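PDB 5NNS: AA9 family lytic polysaccharide monooxygenase B from Heterobasidion irregulare TC 32-1, which uses an active-site copper ion and a reductant to cleave cellulose and related polysaccharides oxidatively, giving products oxidised at C1. Local coordinates for residues V87-C92 / Y149-E154. Sequence-based numbering, arbitrary orientation.
Sequences VYMANC and YILRHE
The shortest polar link is Tyr88 N to Arg152 O, 2.7 Å and nearly straight; Arg152 N returns a bond to Tyr88 O. Two residues on, Ala90 and Ile150 pair in the same reciprocal way, the bond from Ile150 N to Ala90 O measuring 2.8 Å. Beside these bonds Tyr88 and Arg152 run out from the sheet together. The arginine chain is extended from CG to NE, which carries its head up to the tyrosine: Tyr88 CD1 meets the guanidinium edge at Arg152 NH1 (3.3 Å), the two planes turned 74° apart, so this is no flat stack. Arg152 NH1 and NH2 meet Glu154 OE1 (2.8 Å) and OE2 in a two-pronged salt bridge whose hydrogen bonds are weak in angle. Arg152 NE also bonds Ser48 O, NH2 Ile47 O; Glu154 OE1 is hydrogen-bonded to Tyr195 OH. On the opposite face, Val87 CG1 lies over one face of the His153 ring and Leu151 CD1 packs against Met89 CG (3.7 Å). With chi3 bent to 78°, Met89 brings CE to Tyr149 CB. At the partly exposed end a water accepts from Asn91 ND2 and donates to Tyr149 OH; that hydroxyl is also hydrogen-bonded to Ala145 O, and Asn91 OD1 to Gly93 N. Cys92 SG, in a disulfide with Cys96, touches Ile150 CG1. Leu151 and His153 reach strand 70-75 of the second sheet: strands 85-91 and 147-157 are antiparallel neighbours in the immunoglobulin-like beta-sandwich of AA9 enzymes.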
loop_
_atom_site.group_PDB
_atom_site.type_symbol
_atom_site.label_atom_id
_atom_site.label_comp_id
_atom_site.label_asym_id
_atom_site.label_seq_id
_atom_site.Cartn_x
_atom_site.Cartn_y
_atom_site.Cartn_z
ATOM N N VAL A 87 1.535 -4.263 1.739
ATOM C CA VAL A 87 0.093 -4.209 1.533
ATOM C C VAL A 87 -0.575 -4.096 2.901
ATOM O O VAL A 87 -0.358 -4.927 3.778
ATOM C CB VAL A 87 -0.416 -5.428 0.742
ATOM C CG1 VAL A 87 -1.878 -5.245 0.350
ATOM C CG2 VAL A 87 0.447 -5.636 -0.501
ATOM N N TYR A 88 -1.349 -3.027 3.080
ATOM C CA TYR A 88 -2.070 -2.751 4.317
ATOM C C TYR A 88 -3.570 -2.826 4.063
ATOM O O TYR A 88 -4.038 -2.677 2.922
ATOM C CB TYR A 88 -1.764 -1.335 4.826
ATOM C CG TYR A 88 -0.415 -1.105 5.474
ATOM C CD1 TYR A 88 0.734 -0.918 4.702
ATOM C CD2 TYR A 88 -0.288 -1.017 6.866
ATOM C CE1 TYR A 88 1.968 -0.675 5.293
ATOM C CE2 TYR A 88 0.945 -0.774 7.465
ATOM C CZ TYR A 88 2.067 -0.603 6.674
ATOM O OH TYR A 88 3.290 -0.363 7.261
ATOM N N MET A 89 -4.320 -3.032 5.142
ATOM C CA MET A 89 -5.754 -2.776 5.149
ATOM C C MET A 89 -6.164 -2.026 6.414
ATOM O O MET A 89 -5.435 -2.000 7.406
ATOM C CB MET A 89 -6.537 -4.078 5.060
ATOM C CG MET A 89 -6.371 -4.846 3.763
ATOM S SD MET A 89 -7.245 -6.413 3.922
ATOM C CE MET A 89 -8.936 -5.877 3.675
ATOM N N ALA A 90 -7.346 -1.421 6.356
ATOM C CA ALA A 90 -7.928 -0.716 7.490
ATOM C C ALA A 90 -9.436 -0.771 7.404
ATOM O O ALA A 90 -9.996 -0.530 6.341
ATOM C CB ALA A 90 -7.473 0.736 7.497
ATOM N N ASN A 91 -10.082 -1.067 8.530
ATOM C CA ASN A 91 -11.536 -0.979 8.649
ATOM C C ASN A 91 -11.930 0.495 8.592
ATOM O O ASN A 91 -11.354 1.318 9.294
ATOM C CB ASN A 91 -12.005 -1.603 9.971
ATOM C CG ASN A 91 -13.475 -1.991 9.955
ATOM O OD1 ASN A 91 -14.346 -1.189 9.603
ATOM N ND2 ASN A 91 -13.757 -3.230 10.347
ATOM N N CYS A 92 -12.902 0.820 7.745
ATOM C CA CYS A 92 -13.396 2.194 7.618
ATOM C C CYS A 92 -14.319 2.617 8.772
ATOM O O CYS A 92 -14.561 3.812 8.958
ATOM C CB CYS A 92 -14.111 2.379 6.274
ATOM S SG CYS A 92 -13.017 2.203 4.844
ATOM N N TYR A 149 -13.567 -1.851 4.185
ATOM C CA TYR A 149 -12.121 -1.713 4.365
ATOM C C TYR A 149 -11.470 -0.928 3.233
ATOM O O TYR A 149 -11.900 -1.023 2.076
ATOM C CB TYR A 149 -11.449 -3.088 4.393
ATOM C CG TYR A 149 -11.778 -3.952 5.575
ATOM C CD1 TYR A 149 -12.925 -4.741 5.583
ATOM C CD2 TYR A 149 -10.924 -4.015 6.681
ATOM C CE1 TYR A 149 -13.228 -5.556 6.661
ATOM C CE2 TYR A 149 -11.217 -4.827 7.769
ATOM C CZ TYR A 149 -12.371 -5.598 7.753
ATOM O OH TYR A 149 -12.667 -6.406 8.824
ATOM N N ILE A 150 -10.420 -0.177 3.566
ATOM C CA ILE A 150 -9.473 0.297 2.561
ATOM C C ILE A 150 -8.425 -0.797 2.340
ATOM O O ILE A 150 -8.004 -1.446 3.296
ATOM C CB ILE A 150 -8.741 1.580 3.001
ATOM C CG1 ILE A 150 -9.731 2.718 3.279
ATOM C CG2 ILE A 150 -7.721 2.005 1.947
ATOM C CD1 ILE A 150 -10.588 3.133 2.096
ATOM N N LEU A 151 -8.028 -0.995 1.083
ATOM C CA LEU A 151 -6.897 -1.844 0.715
ATOM C C LEU A 151 -5.809 -0.927 0.184
ATOM O O LEU A 151 -6.026 -0.221 -0.806
ATOM C CB LEU A 151 -7.293 -2.839 -0.379
ATOM C CG LEU A 151 -6.181 -3.728 -0.959
ATOM C CD1 LEU A 151 -5.680 -4.690 0.105
ATOM C CD2 LEU A 151 -6.666 -4.483 -2.193
ATOM N N ARG A 152 -4.640 -0.974 0.819
ATOM C CA ARG A 152 -3.581 0.001 0.606
ATOM C C ARG A 152 -2.308 -0.692 0.116
ATOM O O ARG A 152 -1.801 -1.589 0.794
ATOM C CB ARG A 152 -3.319 0.751 1.920
ATOM C CG ARG A 152 -2.017 1.546 1.974
ATOM C CD ARG A 152 -1.937 2.403 3.219
ATOM N NE ARG A 152 -0.951 3.473 3.078
ATOM C CZ ARG A 152 0.352 3.371 3.348
ATOM N NH1 ARG A 152 0.882 2.231 3.785
ATOM N NH2 ARG A 152 1.133 4.432 3.181
ATOM N N HIS A 153 -1.796 -0.267 -1.045
ATOM C CA HIS A 153 -0.504 -0.752 -1.563
ATOM C C HIS A 153 0.534 0.346 -1.433
ATOM O O HIS A 153 0.239 1.509 -1.707
ATOM C CB HIS A 153 -0.615 -1.186 -3.023
ATOM C CG HIS A 153 -1.444 -2.413 -3.217
ATOM N ND1 HIS A 153 -2.819 -2.382 -3.234
ATOM C CD2 HIS A 153 -1.094 -3.711 -3.378
ATOM C CE1 HIS A 153 -3.283 -3.609 -3.402
ATOM N NE2 HIS A 153 -2.257 -4.434 -3.499
ATOM N N GLU A 154 1.747 -0.037 -1.030
ATOM C CA GLU A 154 2.818 0.909 -0.791
ATOM C C GLU A 154 4.160 0.380 -1.272
ATOM O O GLU A 154 4.533 -0.769 -0.990
ATOM C CB GLU A 154 2.909 1.251 0.691
ATOM C CG GLU A 154 3.885 2.376 0.997
ATOM C CD GLU A 154 3.833 2.827 2.440
ATOM O OE1 GLU A 154 3.662 1.974 3.343
ATOM O OE2 GLU A 154 3.943 4.049 2.677
HETATM O O HOH W 1 -11.710 -5.368 11.383
#